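Local coordinates for protein protease (Penicillium cyclopium, PDB 5Z6O) that cleaves peptide bonds as a serine protease of the subtilisin (S8) family, probably acting on substrates such as casein, gelatin and type IV collagen, at residues I45-A50 with A56-N61; V203-P208 with A254-D259; S109-G114 with M133-G138; N71-H76 with K222-T227. One frame throughout, in Å; residues are numbered along the deposited sequence.

How the interactions relate
Chemistry follows position in this subtilisin fold. Interactions 1, 2 and 3 all reach the same seven-stranded parallel sheet: interactions 1 and 2 use its two outermost strands, 56-61 and 205-208, and are partly buried, whereas interaction 3 uses the inner strand 131-135 and is the most buried of the four. All three are apolar across the interface, with a water bridging the margin of interaction 1 and a calcium ion flanking interaction 2. Interaction 4, partly buried at the active site, differs in kind, joining helix 73-82 to a hairpin strand through imidazole rings and a hydrogen bond. It touches interaction 1 through Asp-46 N and Thr-75 OG1, and shares the bound phenylmethanesulfonic acid with interaction 3.

Interaction 1 (I45-A50 with A56-N61); sequences IDIGHA and AEWGTN
Ile-47 rests on Ala-56 where a type I beta turn, Asp-46 to His-49, is laid against strand 56-61, an outermost strand of the parallel sheet of the subtilisin fold. The tight part belongs to the isoleucine. Its CG2 meets Ala-56 CB at 3.8 Å and stands 4.4 Å from Trp-58 CE3 at the ring edge, and its CB lies 3.7 Å from Ala-56 O. With CG1 set between the backbone N and the carbonyl carbon (chi1 62°), the longer branch reaches toward Trp-58, CD1 coming to 4.0 Å from Trp-58 N. Replacing Ile-47 with alanine would remove both branches and is likely to open a gap between the turn and Ala-56, leaving the indole less firmly bordered.

The other side is looser. No direct hydrogen bond joins the segments; instead a water can donate to Ile-47 O at 2.9 Å and to Ala-56 O at 2.8 Å. Glu-57 forms a salt bridge with Arg-125 through OE2.

Packing tightens again just before the turn, where Ile-45 touches Val-94 and Ala-96 of strand 93-98. Its carbonyl oxygen meets the indole edge in the ring plane, Ile-45 O lying 3.5 Å from Trp-58 CZ3.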
loop_
_atom_site.group_PDB
_atom_site.type_symbol
_atom_site.label_atom_id
_atom_site.label_comp_id
_atom_site.label_asym_id
_atom_site.label_seq_id
_atom_site.Cartn_x
_atom_site.Cartn_y
_atom_site.Cartn_z
ATOM N N ILE A 45 -3.053 -0.096 -13.844
ATOM C CA ILE A 45 -4.147 -0.855 -13.247
ATOM C C ILE A 45 -5.114 -1.264 -14.341
ATOM O O ILE A 45 -5.476 -0.438 -15.189
ATOM C CB ILE A 45 -4.907 -0.026 -12.204
ATOM C CG1 ILE A 45 -3.993 0.427 -11.082
ATOM C CG2 ILE A 45 -6.091 -0.828 -11.633
ATOM C CD1 ILE A 45 -4.692 1.466 -10.195
ATOM N N ASP A 46 -5.572 -2.512 -14.288
ATOM C CA ASP A 46 -6.674 -2.966 -15.158
ATOM C C ASP A 46 -7.951 -2.410 -14.558
ATOM O O ASP A 46 -8.626 -3.068 -13.763
ATOM C CB ASP A 46 -6.690 -4.486 -15.242
ATOM C CG ASP A 46 -7.837 -5.027 -16.082
ATOM O OD1 ASP A 46 -8.544 -4.242 -16.720
ATOM O OD2 ASP A 46 -8.037 -6.246 -16.067
ATOM N N ILE A 47 -8.273 -1.163 -14.926
ATOM C CA ILE A 47 -9.372 -0.469 -14.274
ATOM C C ILE A 47 -10.713 -1.089 -14.620
ATOM O O ILE A 47 -11.693 -0.841 -13.910
ATOM C CB ILE A 47 -9.375 1.049 -14.577
ATOM C CG1 ILE A 47 -9.561 1.314 -16.049
ATOM C CG2 ILE A 47 -8.074 1.769 -14.047
ATOM C CD1 ILE A 47 -9.863 2.768 -16.334
ATOM N N GLY A 48 -10.769 -1.927 -15.649
ATOM C CA GLY A 48 -12.016 -2.617 -15.968
ATOM C C GLY A 48 -12.274 -3.841 -15.123
ATOM O O GLY A 48 -13.325 -4.470 -15.241
ATOM N N HIS A 49 -11.337 -4.197 -14.245
ATOM C CA HIS A 49 -11.470 -5.432 -13.488
ATOM C C HIS A 49 -12.674 -5.367 -12.569
ATOM O O HIS A 49 -12.957 -4.341 -11.961
ATOM C CB HIS A 49 -10.207 -5.691 -12.648
ATOM C CG HIS A 49 -10.098 -7.099 -12.147
ATOM N ND1 HIS A 49 -10.939 -7.626 -11.191
ATOM C CD2 HIS A 49 -9.213 -8.076 -12.446
ATOM C CE1 HIS A 49 -10.602 -8.880 -10.954
ATOM N NE2 HIS A 49 -9.563 -9.182 -11.710
ATOM N N ALA A 50 -13.380 -6.488 -12.441
ATOM C CA ALA A 50 -14.593 -6.471 -11.630
ATOM C C ALA A 50 -14.325 -6.069 -10.182
ATOM O O ALA A 50 -15.205 -5.506 -9.525
ATOM C CB ALA A 50 -15.276 -7.833 -11.674
ATOM N N ALA A 56 -12.060 2.612 -9.995
ATOM C CA ALA A 56 -10.706 2.858 -10.472
ATOM C C ALA A 56 -10.753 3.705 -11.727
ATOM O O ALA A 56 -11.528 3.426 -12.648
ATOM C CB ALA A 56 -9.986 1.531 -10.782
ATOM N N GLU A 57 -9.897 4.716 -11.787
ATOM C CA GLU A 57 -9.826 5.541 -12.979
ATOM C C GLU A 57 -8.369 5.698 -13.384
ATOM O O GLU A 57 -7.463 5.503 -12.567
ATOM C CB GLU A 57 -10.490 6.916 -12.741
ATOM C CG GLU A 57 -9.702 7.849 -11.886
ATOM C CD GLU A 57 -10.494 9.109 -11.469
ATOM O OE1 GLU A 57 -11.662 8.985 -11.041
ATOM O OE2 GLU A 57 -9.933 10.225 -11.566
ATOM N N TRP A 58 -8.142 6.000 -14.667
ATOM C CA TRP A 58 -6.785 6.147 -15.182
ATOM C C TRP A 58 -6.303 7.570 -14.953
ATOM O O TRP A 58 -6.967 8.510 -15.376
ATOM C CB TRP A 58 -6.735 5.825 -16.680
ATOM C CG TRP A 58 -5.344 5.663 -17.145
ATOM C CD1 TRP A 58 -4.534 6.620 -17.710
ATOM C CD2 TRP A 58 -4.572 4.466 -17.084
ATOM N NE1 TRP A 58 -3.297 6.076 -17.995
ATOM C CE2 TRP A 58 -3.297 4.762 -17.605
ATOM C CE3 TRP A 58 -4.821 3.182 -16.605
ATOM C CZ2 TRP A 58 -2.291 3.808 -17.670
ATOM C CZ3 TRP A 58 -3.838 2.233 -16.692
ATOM C CH2 TRP A 58 -2.579 2.547 -17.207
ATOM N N GLY A 59 -5.135 7.734 -14.305
ATOM C CA GLY A 59 -4.588 9.039 -14.025
ATOM C C GLY A 59 -3.608 9.469 -15.102
ATOM O O GLY A 59 -3.930 10.366 -15.896
ATOM N N THR A 60 -2.434 8.831 -15.164
ATOM C CA THR A 60 -1.442 9.204 -16.168
ATOM C C THR A 60 -0.505 8.028 -16.429
ATOM O O THR A 60 -0.531 7.016 -15.730
ATOM C CB THR A 60 -0.689 10.474 -15.733
ATOM O OG1 THR A 60 -0.067 11.073 -16.872
ATOM C CG2 THR A 60 0.392 10.196 -14.663
ATOM N N ASN A 61 0.315 8.166 -17.469
ATOM C CA ASN A 61 1.226 7.113 -17.903
ATOM C C ASN A 61 2.515 7.828 -18.261
ATOM O O ASN A 61 2.552 8.549 -19.255
ATOM C CB ASN A 61 0.653 6.325 -19.107
ATOM C CG ASN A 61 1.543 5.166 -19.557
ATOM O OD1 ASN A 61 2.726 5.072 -19.188
ATOM N ND2 ASN A 61 0.973 4.261 -20.351
HETATM O O HOH W 1 -13.089 1.141 -12.364
#

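Interaction 2 (V203-P208 with A254-D259); sequences VDLYAP and ARIVQD. With CA (calcium ion), chain B.
The carboxylate of Asp-204 gives both oxygens to a calcium ion, while its CB, 4.1 Å from Val-257 CG2, touches the helix that packs on this margin of the subtilisin sheet. A second flat group, the guanidinium of Arg-255, lies on the far side of that helix: Asp-259 OD1 lies above one face, toward its rim, a long charge-only pairing, and Gln-258 is at the edge. There Arg-255 NH2 donates to Gln-258 OE1 at 3.0 Å, nearly in the guanidinium plane but from well above the amide plane. Arg-255 has a further salt bridge to Glu-245.

The contact is mainly apolar, joining strand 205-208 to helix 249-259, with Asp-204 O also against Val-257 CG2. Leu-205 holds CG between its backbone N and carbonyl carbon (chi1 68°), aiming both methyls at the helix. It meets Ile-256 at about a right angle, CD1 lying 3.6 Å from Ile-256 CG2, and its CD2 reaches Val-257 CG2 at 4.0 Å. Ile-256 also packs on Val-234 and Leu-241 of helix 227-245.

Asp-204 shares the metal with Val-181 O and five waters, and Thr-183 N bonds to its OD2. The calcium stands 2.4 Å from Asp-204 OD2 and 2.6 Å from Asp-204 OD1.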
loop_
_atom_site.group_PDB
_atom_site.type_symbol
_atom_site.label_atom_id
_atom_site.label_comp_id
_atom_site.label_asym_id
_atom_site.label_seq_id
_atom_site.Cartn_x
_atom_site.Cartn_y
_atom_site.Cartn_z
ATOM N N VAL A 203 12.064 1.122 9.169
ATOM C CA VAL A 203 10.782 0.444 8.995
ATOM C C VAL A 203 9.802 0.924 10.060
ATOM O O VAL A 203 10.092 0.887 11.261
ATOM C CB VAL A 203 10.978 -1.078 9.043
ATOM C CG1 VAL A 203 9.622 -1.807 9.135
ATOM C CG2 VAL A 203 11.706 -1.532 7.800
ATOM N N ASP A 204 8.618 1.354 9.628
ATOM C CA ASP A 204 7.620 1.836 10.568
ATOM C C ASP A 204 6.776 0.692 11.127
ATOM O O ASP A 204 6.391 0.718 12.311
ATOM C CB ASP A 204 6.717 2.872 9.878
ATOM C CG ASP A 204 7.482 4.149 9.543
ATOM O OD1 ASP A 204 7.818 4.873 10.503
ATOM O OD2 ASP A 204 7.837 4.379 8.370
ATOM N N LEU A 205 6.452 -0.302 10.296
ATOM C CA LEU A 205 5.698 -1.471 10.780
ATOM C C LEU A 205 5.703 -2.563 9.711
ATOM O O LEU A 205 6.157 -2.361 8.583
ATOM C CB LEU A 205 4.256 -1.117 11.170
ATOM C CG LEU A 205 3.332 -0.719 10.041
ATOM C CD1 LEU A 205 1.870 -1.071 10.431
ATOM C CD2 LEU A 205 3.383 0.797 9.789
ATOM N N TYR A 206 5.187 -3.725 10.096
ATOM C CA TYR A 206 4.966 -4.886 9.237
ATOM C C TYR A 206 3.527 -4.911 8.755
ATOM O O TYR A 206 2.615 -4.464 9.457
ATOM C CB TYR A 206 5.220 -6.222 9.985
ATOM C CG TYR A 206 6.697 -6.583 10.101
ATOM C CD1 TYR A 206 7.526 -5.973 11.073
ATOM C CD2 TYR A 206 7.267 -7.518 9.219
ATOM C CE1 TYR A 206 8.904 -6.299 11.142
ATOM C CE2 TYR A 206 8.626 -7.859 9.288
ATOM C CZ TYR A 206 9.424 -7.257 10.244
ATOM O OH TYR A 206 10.745 -7.639 10.268
ATOM N N ALA A 207 3.332 -5.520 7.583
ATOM C CA ALA A 207 1.998 -5.856 7.113
ATOM C C ALA A 207 2.118 -7.135 6.322
ATOM O O ALA A 207 3.222 -7.480 5.875
ATOM C CB ALA A 207 1.407 -4.734 6.243
ATOM N N PRO A 208 1.012 -7.845 6.100
ATOM C CA PRO A 208 1.075 -9.145 5.419
ATOM C C PRO A 208 1.695 -9.009 4.043
ATOM O O PRO A 208 1.284 -8.161 3.243
ATOM C CB PRO A 208 -0.397 -9.565 5.329
ATOM C CG PRO A 208 -0.990 -9.001 6.584
ATOM C CD PRO A 208 -0.313 -7.621 6.721
ATOM N N ALA A 254 1.733 7.765 11.982
ATOM C CA ALA A 254 1.893 7.667 13.432
ATOM C C ALA A 254 0.679 7.000 14.076
ATOM O O ALA A 254 0.832 6.219 15.031
ATOM C CB ALA A 254 2.113 9.059 14.038
ATOM N N ARG A 255 -0.511 7.262 13.540
ATOM C CA ARG A 255 -1.721 6.648 14.082
ATOM C C ARG A 255 -1.756 5.140 13.806
ATOM O O ARG A 255 -2.145 4.344 14.672
ATOM C CB ARG A 255 -2.942 7.334 13.481
ATOM C CG ARG A 255 -4.284 6.709 13.882
ATOM C CD ARG A 255 -4.506 6.761 15.391
ATOM N NE ARG A 255 -5.840 6.257 15.673
ATOM C CZ ARG A 255 -6.213 5.752 16.834
ATOM N NH1 ARG A 255 -7.454 5.299 16.981
ATOM N NH2 ARG A 255 -5.338 5.689 17.833
ATOM N N ILE A 256 -1.351 4.729 12.603
ATOM C CA ILE A 256 -1.251 3.300 12.300
ATOM C C ILE A 256 -0.231 2.627 13.209
ATOM O O ILE A 256 -0.465 1.522 13.713
ATOM C CB ILE A 256 -0.914 3.106 10.815
ATOM C CG1 ILE A 256 -2.144 3.440 9.991
ATOM C CG2 ILE A 256 -0.383 1.692 10.523
ATOM C CD1 ILE A 256 -1.792 3.737 8.526
ATOM N N VAL A 257 0.891 3.288 13.480
ATOM C CA VAL A 257 1.884 2.659 14.344
ATOM C C VAL A 257 1.346 2.531 15.773
ATOM O O VAL A 257 1.585 1.523 16.461
ATOM C CB VAL A 257 3.221 3.437 14.291
ATOM C CG1 VAL A 257 4.136 2.976 15.416
ATOM C CG2 VAL A 257 3.883 3.325 12.874
ATOM N N GLN A 258 0.570 3.529 16.220
ATOM C CA GLN A 258 -0.020 3.509 17.558
ATOM C C GLN A 258 -1.030 2.371 17.700
ATOM O O GLN A 258 -1.102 1.722 18.749
ATOM C CB GLN A 258 -0.691 4.865 17.834
ATOM C CG GLN A 258 -1.376 4.960 19.159
ATOM C CD GLN A 258 -2.024 6.318 19.382
ATOM O OE1 GLN A 258 -2.679 6.870 18.491
ATOM N NE2 GLN A 258 -1.841 6.865 20.586
ATOM N N ASP A 259 -1.838 2.137 16.662
ATOM C CA ASP A 259 -2.831 1.044 16.668
ATOM C C ASP A 259 -2.188 -0.336 16.549
ATOM O O ASP A 259 -2.804 -1.342 16.922
ATOM C CB ASP A 259 -3.770 1.195 15.468
ATOM C CG ASP A 259 -5.054 1.925 15.762
ATOM O OD1 ASP A 259 -5.571 1.924 16.912
ATOM O OD2 ASP A 259 -5.613 2.439 14.754
HETATM CA CA CA B . 8.742 6.586 8.752
HETATM O O HOH W 2 7.006 8.101 9.278
HETATM O O HOH W 3 10.465 5.543 9.765
HETATM O O HOH W 4 10.290 8.581 7.978
HETATM O O HOH W 5 10.173 5.716 7.173
HETATM O O HOH W 6 9.502 7.458 10.869
#

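Interaction 3 (S109-G114 with M133-G138); sequences SQVIAG and MNMSLG. With PMS (phenylmethanesulfonic acid), chain C.
Val-111 and Met-135 cross obliquely, a branched side chain from helix 108-124 meeting the end of a long, unbranched one from strand 131-135. The touching atoms are Val-111 CG1 and Met-135 CE, 3.8 Å apart. Val-111 directs this methyl at the sheet by placing it opposite its own backbone N (chi1 174°). Met-135 extends from the strand and then bends at its last torsion (chi3 65°), which turns the terminal methyl to the helix. Leu-137 joins more loosely from the loop after the strand, its CD1 4.3 Å from Val-111 CG1, so that one valine methyl is common to both partners. No hydrogen bond crosses the interface.

The backbone beyond Met-135 also borders the ligand. Ser-136 O lies 3.7 Å from PMS C2 and Gly-138 N 3.5 Å from PMS C4, consistent with the Ser-Leu-Gly segment that walls the S1 pocket in subtilisins. Ser-136 OG is hydrogen-bonded to Ser-228 O.

Helix 108-124 connects strands 93-98 and 131-135 in a beta-alpha-beta crossover that passes strand 37-42. Met-135 also touches Val-41 of this intervening strand, while Val-111 packs on Met-145 of the neighbouring helix 143-154.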
loop_
_atom_site.group_PDB
_atom_site.type_symbol
_atom_site.label_atom_id
_atom_site.label_comp_id
_atom_site.label_asym_id
_atom_site.label_seq_id
_atom_site.Cartn_x
_atom_site.Cartn_y
_atom_site.Cartn_z
ATOM N N SER A 109 13.494 9.174 -13.260
ATOM C CA SER A 109 12.807 10.387 -13.669
ATOM C C SER A 109 11.345 10.107 -14.054
ATOM O O SER A 109 10.468 10.932 -13.765
ATOM C CB SER A 109 13.556 11.085 -14.805
ATOM O OG SER A 109 13.431 10.316 -15.971
ATOM N N GLN A 110 11.053 8.934 -14.650
ATOM C CA GLN A 110 9.656 8.591 -14.982
ATOM C C GLN A 110 8.816 8.422 -13.725
ATOM O O GLN A 110 7.632 8.808 -13.687
ATOM C CB GLN A 110 9.547 7.263 -15.756
ATOM C CG GLN A 110 10.353 7.108 -16.996
ATOM C CD GLN A 110 10.159 5.738 -17.645
ATOM O OE1 GLN A 110 9.693 4.762 -17.000
ATOM N NE2 GLN A 110 10.486 5.655 -18.923
ATOM N N VAL A 111 9.394 7.776 -12.706
ATOM C CA VAL A 111 8.679 7.608 -11.434
ATOM C C VAL A 111 8.390 8.961 -10.808
ATOM O O VAL A 111 7.271 9.233 -10.331
ATOM C CB VAL A 111 9.494 6.726 -10.475
ATOM C CG1 VAL A 111 8.817 6.664 -9.094
ATOM C CG2 VAL A 111 9.661 5.343 -11.050
ATOM N N ILE A 112 9.411 9.830 -10.758
ATOM C CA ILE A 112 9.220 11.120 -10.115
ATOM C C ILE A 112 8.176 11.934 -10.860
ATOM O O ILE A 112 7.366 12.631 -10.237
ATOM C CB ILE A 112 10.573 11.863 -10.001
ATOM C CG1 ILE A 112 11.470 11.099 -9.032
ATOM C CG2 ILE A 112 10.362 13.328 -9.544
ATOM C CD1 ILE A 112 12.863 11.600 -8.964
ATOM N N ALA A 113 8.178 11.864 -12.202
ATOM C CA ALA A 113 7.153 12.553 -12.995
ATOM C C ALA A 113 5.748 12.075 -12.624
ATOM O O ALA A 113 4.808 12.883 -12.545
ATOM C CB ALA A 113 7.424 12.343 -14.494
ATOM N N GLY A 114 5.587 10.774 -12.358
ATOM C CA GLY A 114 4.272 10.289 -11.939
ATOM C C GLY A 114 3.879 10.782 -10.556
ATOM O O GLY A 114 2.717 11.147 -10.310
ATOM N N MET A 133 -0.958 7.684 -1.299
ATOM C CA MET A 133 -0.163 7.208 -2.412
ATOM C C MET A 133 0.523 5.926 -2.001
ATOM O O MET A 133 1.110 5.857 -0.920
ATOM C CB MET A 133 0.875 8.262 -2.827
ATOM C CG MET A 133 1.756 7.796 -3.984
ATOM S SD MET A 133 3.016 9.005 -4.491
ATOM C CE MET A 133 2.013 10.243 -5.295
ATOM N N ASN A 134 0.472 4.924 -2.866
ATOM C CA ASN A 134 1.160 3.668 -2.601
ATOM C C ASN A 134 2.315 3.499 -3.587
ATOM O O ASN A 134 2.112 3.562 -4.807
ATOM C CB ASN A 134 0.225 2.477 -2.712
ATOM C CG ASN A 134 0.928 1.184 -2.309
ATOM O OD1 ASN A 134 1.175 0.941 -1.116
ATOM N ND2 ASN A 134 1.292 0.378 -3.287
ATOM N N MET A 135 3.506 3.183 -3.071
ATOM C CA MET A 135 4.683 2.986 -3.931
ATOM C C MET A 135 5.262 1.619 -3.607
ATOM O O MET A 135 6.009 1.484 -2.647
ATOM C CB MET A 135 5.750 4.068 -3.753
ATOM C CG MET A 135 5.321 5.362 -4.450
ATOM S SD MET A 135 6.715 6.583 -4.506
ATOM C CE MET A 135 7.905 5.785 -5.557
ATOM N N SER A 136 4.900 0.619 -4.384
ATOM C CA SER A 136 5.440 -0.726 -4.188
ATOM C C SER A 136 6.593 -0.962 -5.133
ATOM O O SER A 136 6.540 -1.836 -5.969
ATOM C CB SER A 136 4.346 -1.771 -4.401
ATOM O OG SER A 136 3.425 -1.789 -3.310
ATOM N N LEU A 137 7.583 -0.095 -5.092
ATOM C CA LEU A 137 8.761 -0.196 -5.926
ATOM C C LEU A 137 9.890 0.459 -5.147
ATOM O O LEU A 137 9.667 1.196 -4.189
ATOM C CB LEU A 137 8.581 0.484 -7.285
ATOM C CG LEU A 137 8.146 1.953 -7.241
ATOM C CD1 LEU A 137 9.327 2.913 -7.115
ATOM C CD2 LEU A 137 7.308 2.297 -8.484
ATOM N N GLY A 138 11.104 0.168 -5.545
ATOM C CA GLY A 138 12.224 0.640 -4.753
ATOM C C GLY A 138 13.476 0.431 -5.561
ATOM O O GLY A 138 13.476 -0.261 -6.584
HETATM C C PMS C . 8.499 -5.187 -6.262
HETATM S S PMS C . 7.294 -6.053 -5.217
HETATM C C1 PMS C . 9.488 -4.382 -5.405
HETATM C C2 PMS C . 9.108 -3.766 -4.218
HETATM C C3 PMS C . 10.031 -3.041 -3.478
HETATM C C4 PMS C . 11.344 -2.928 -3.910
HETATM C C5 PMS C . 11.721 -3.538 -5.097
HETATM C C6 PMS C . 10.804 -4.273 -5.831
HETATM O O2S PMS C . 6.666 -7.215 -5.928
HETATM O O1S PMS C . 7.947 -6.703 -4.035
#

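Interaction 4 (N71-H76 with K222-T227). With PMS (phenylmethanesulfonic acid), chain C.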
loop_
_atom_site.group_PDB
_atom_site.type_symbol
_atom_site.label_atom_id
_atom_site.label_comp_id
_atom_site.label_asym_id
_atom_site.label_seq_id
_atom_site.Cartn_x
_atom_site.Cartn_y
_atom_site.Cartn_z
ATOM N N ASN A 71 1.784 -5.806 -16.827
ATOM C CA ASN A 71 2.640 -6.566 -15.930
ATOM C C ASN A 71 1.838 -7.372 -14.927
ATOM O O ASN A 71 2.084 -8.562 -14.741
ATOM C CB ASN A 71 3.562 -5.595 -15.190
ATOM C CG ASN A 71 4.461 -6.292 -14.207
ATOM O OD1 ASN A 71 4.050 -6.611 -13.098
ATOM N ND2 ASN A 71 5.686 -6.559 -14.612
ATOM N N GLY A 72 0.897 -6.734 -14.233
ATOM C CA GLY A 72 0.080 -7.389 -13.228
ATOM C C GLY A 72 0.280 -6.837 -11.831
ATOM O O GLY A 72 -0.655 -6.874 -11.022
ATOM N N HIS A 73 1.483 -6.330 -11.530
ATOM C CA HIS A 73 1.769 -5.872 -10.169
ATOM C C HIS A 73 0.911 -4.677 -9.795
ATOM O O HIS A 73 0.416 -4.587 -8.656
ATOM C CB HIS A 73 3.244 -5.522 -10.002
ATOM C CG HIS A 73 4.066 -6.700 -9.597
ATOM N ND1 HIS A 73 4.361 -7.724 -10.467
ATOM C CD2 HIS A 73 4.586 -7.061 -8.397
ATOM C CE1 HIS A 73 5.067 -8.647 -9.838
ATOM N NE2 HIS A 73 5.213 -8.273 -8.579
ATOM N N GLY A 74 0.703 -3.756 -10.735
ATOM C CA GLY A 74 -0.062 -2.558 -10.404
ATOM C C GLY A 74 -1.516 -2.854 -10.104
ATOM O O GLY A 74 -2.104 -2.256 -9.198
ATOM N N THR A 75 -2.106 -3.818 -10.821
ATOM C CA THR A 75 -3.483 -4.225 -10.543
ATOM C C THR A 75 -3.574 -4.959 -9.217
ATOM O O THR A 75 -4.507 -4.755 -8.432
ATOM C CB THR A 75 -3.979 -5.136 -11.662
ATOM O OG1 THR A 75 -3.923 -4.406 -12.900
ATOM C CG2 THR A 75 -5.429 -5.674 -11.368
ATOM N N HIS A 76 -2.600 -5.816 -8.959
ATOM C CA HIS A 76 -2.615 -6.632 -7.751
ATOM C C HIS A 76 -2.505 -5.742 -6.507
ATOM O O HIS A 76 -3.281 -5.871 -5.550
ATOM C CB HIS A 76 -1.452 -7.635 -7.844
ATOM C CG HIS A 76 -1.467 -8.726 -6.803
ATOM N ND1 HIS A 76 -0.954 -8.565 -5.521
ATOM C CD2 HIS A 76 -1.899 -10.008 -6.876
ATOM C CE1 HIS A 76 -1.098 -9.702 -4.852
ATOM N NE2 HIS A 76 -1.652 -10.592 -5.656
ATOM N N LYS A 222 -4.342 -13.646 -8.487
ATOM C CA LYS A 222 -3.008 -14.228 -8.425
ATOM C C LYS A 222 -2.502 -14.091 -6.996
ATOM O O LYS A 222 -2.856 -13.136 -6.309
ATOM C CB LYS A 222 -2.045 -13.514 -9.378
ATOM C CG LYS A 222 -0.715 -14.210 -9.537
ATOM C CD LYS A 222 -0.807 -15.370 -10.505
ATOM C CE LYS A 222 -0.673 -14.914 -11.949
ATOM N NZ LYS A 222 -0.627 -16.070 -12.908
ATOM N N THR A 223 -1.673 -15.051 -6.563
ATOM C CA THR A 223 -1.053 -15.042 -5.243
ATOM C C THR A 223 0.438 -14.725 -5.393
ATOM O O THR A 223 1.161 -15.416 -6.121
ATOM C CB THR A 223 -1.270 -16.389 -4.551
ATOM O OG1 THR A 223 -2.684 -16.675 -4.465
ATOM C CG2 THR A 223 -0.669 -16.348 -3.163
ATOM N N LEU A 224 0.895 -13.634 -4.761
ATOM C CA LEU A 224 2.258 -13.121 -4.947
ATOM C C LEU A 224 2.874 -12.821 -3.590
ATOM O O LEU A 224 2.155 -12.711 -2.590
ATOM C CB LEU A 224 2.292 -11.820 -5.773
ATOM C CG LEU A 224 1.754 -11.824 -7.202
ATOM C CD1 LEU A 224 1.836 -10.380 -7.700
ATOM C CD2 LEU A 224 2.633 -12.753 -8.040
ATOM N N SER A 225 4.207 -12.633 -3.559
ATOM C CA SER A 225 4.912 -12.303 -2.325
ATOM C C SER A 225 5.888 -11.169 -2.550
ATOM O O SER A 225 6.543 -11.092 -3.596
ATOM C CB SER A 225 5.712 -13.485 -1.766
ATOM O OG SER A 225 4.870 -14.569 -1.494
ATOM N N GLY A 226 6.019 -10.317 -1.549
ATOM C CA GLY A 226 6.993 -9.248 -1.571
ATOM C C GLY A 226 6.550 -8.147 -0.643
ATOM O O GLY A 226 5.407 -8.093 -0.203
ATOM N N THR A 227 7.488 -7.266 -0.302
ATOM C CA THR A 227 7.052 -6.065 0.415
ATOM C C THR A 227 6.142 -5.203 -0.466
ATOM O O THR A 227 5.411 -4.357 0.060
ATOM C CB THR A 227 8.233 -5.219 0.892
ATOM O OG1 THR A 227 9.072 -4.909 -0.204
ATOM C CG2 THR A 227 9.088 -5.968 1.960
HETATM C C PMS C . 8.499 -5.187 -6.262
HETATM S S PMS C . 7.294 -6.053 -5.217
HETATM C C1 PMS C . 9.488 -4.382 -5.405
HETATM C C2 PMS C . 9.108 -3.766 -4.218
HETATM C C3 PMS C . 10.031 -3.041 -3.478
HETATM C C4 PMS C . 11.344 -2.928 -3.910
HETATM C C5 PMS C . 11.721 -3.538 -5.097
HETATM C C6 PMS C . 10.804 -4.273 -5.831
HETATM O O2S PMS C . 6.666 -7.215 -5.928
HETATM O O1S PMS C . 7.947 -6.703 -4.035
HETATM O O HOH W 7 6.007 -10.114 -6.641
#
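This contact is part of the active site of a subtilisin-type protease: His-73, by close similarity the charge-relay histidine, and His-76 both present a ring face to Leu-224 CD1. The methyl makes two CH-pi contacts, standing almost over the centre of the His-76 ring, 3.8 Å from its centroid, and more toward the rim of the His-73 ring, 4.2 Å from that centroid. His-76 holds its CG anti to the backbone N (chi1 -169°), which carries the ring to strand 221-224, where NE2 donates to Lys-222 O at 2.9 Å through a bent bond (136° at the hydrogen). The oxygen lies in the imidazole plane, although the donor stands well above the carbonyl plane. With alanine at His-76, Lys-222 O would probably lose this donor and Leu-224 CD1 the nearer of its two ring faces.

Asn-71 OD1 accepts from His-73 N in an Asx turn and again from His-73 ND1 at 2.9 Å, with Asp-42 close by. In the ring plane at the other edge, a water lies 2.8 Å from His-73 NE2 and donates to Ser-225 O and PMS O2S. Asn-71, the leucine methyl and the water are likely to limit how the His-73 ring turns.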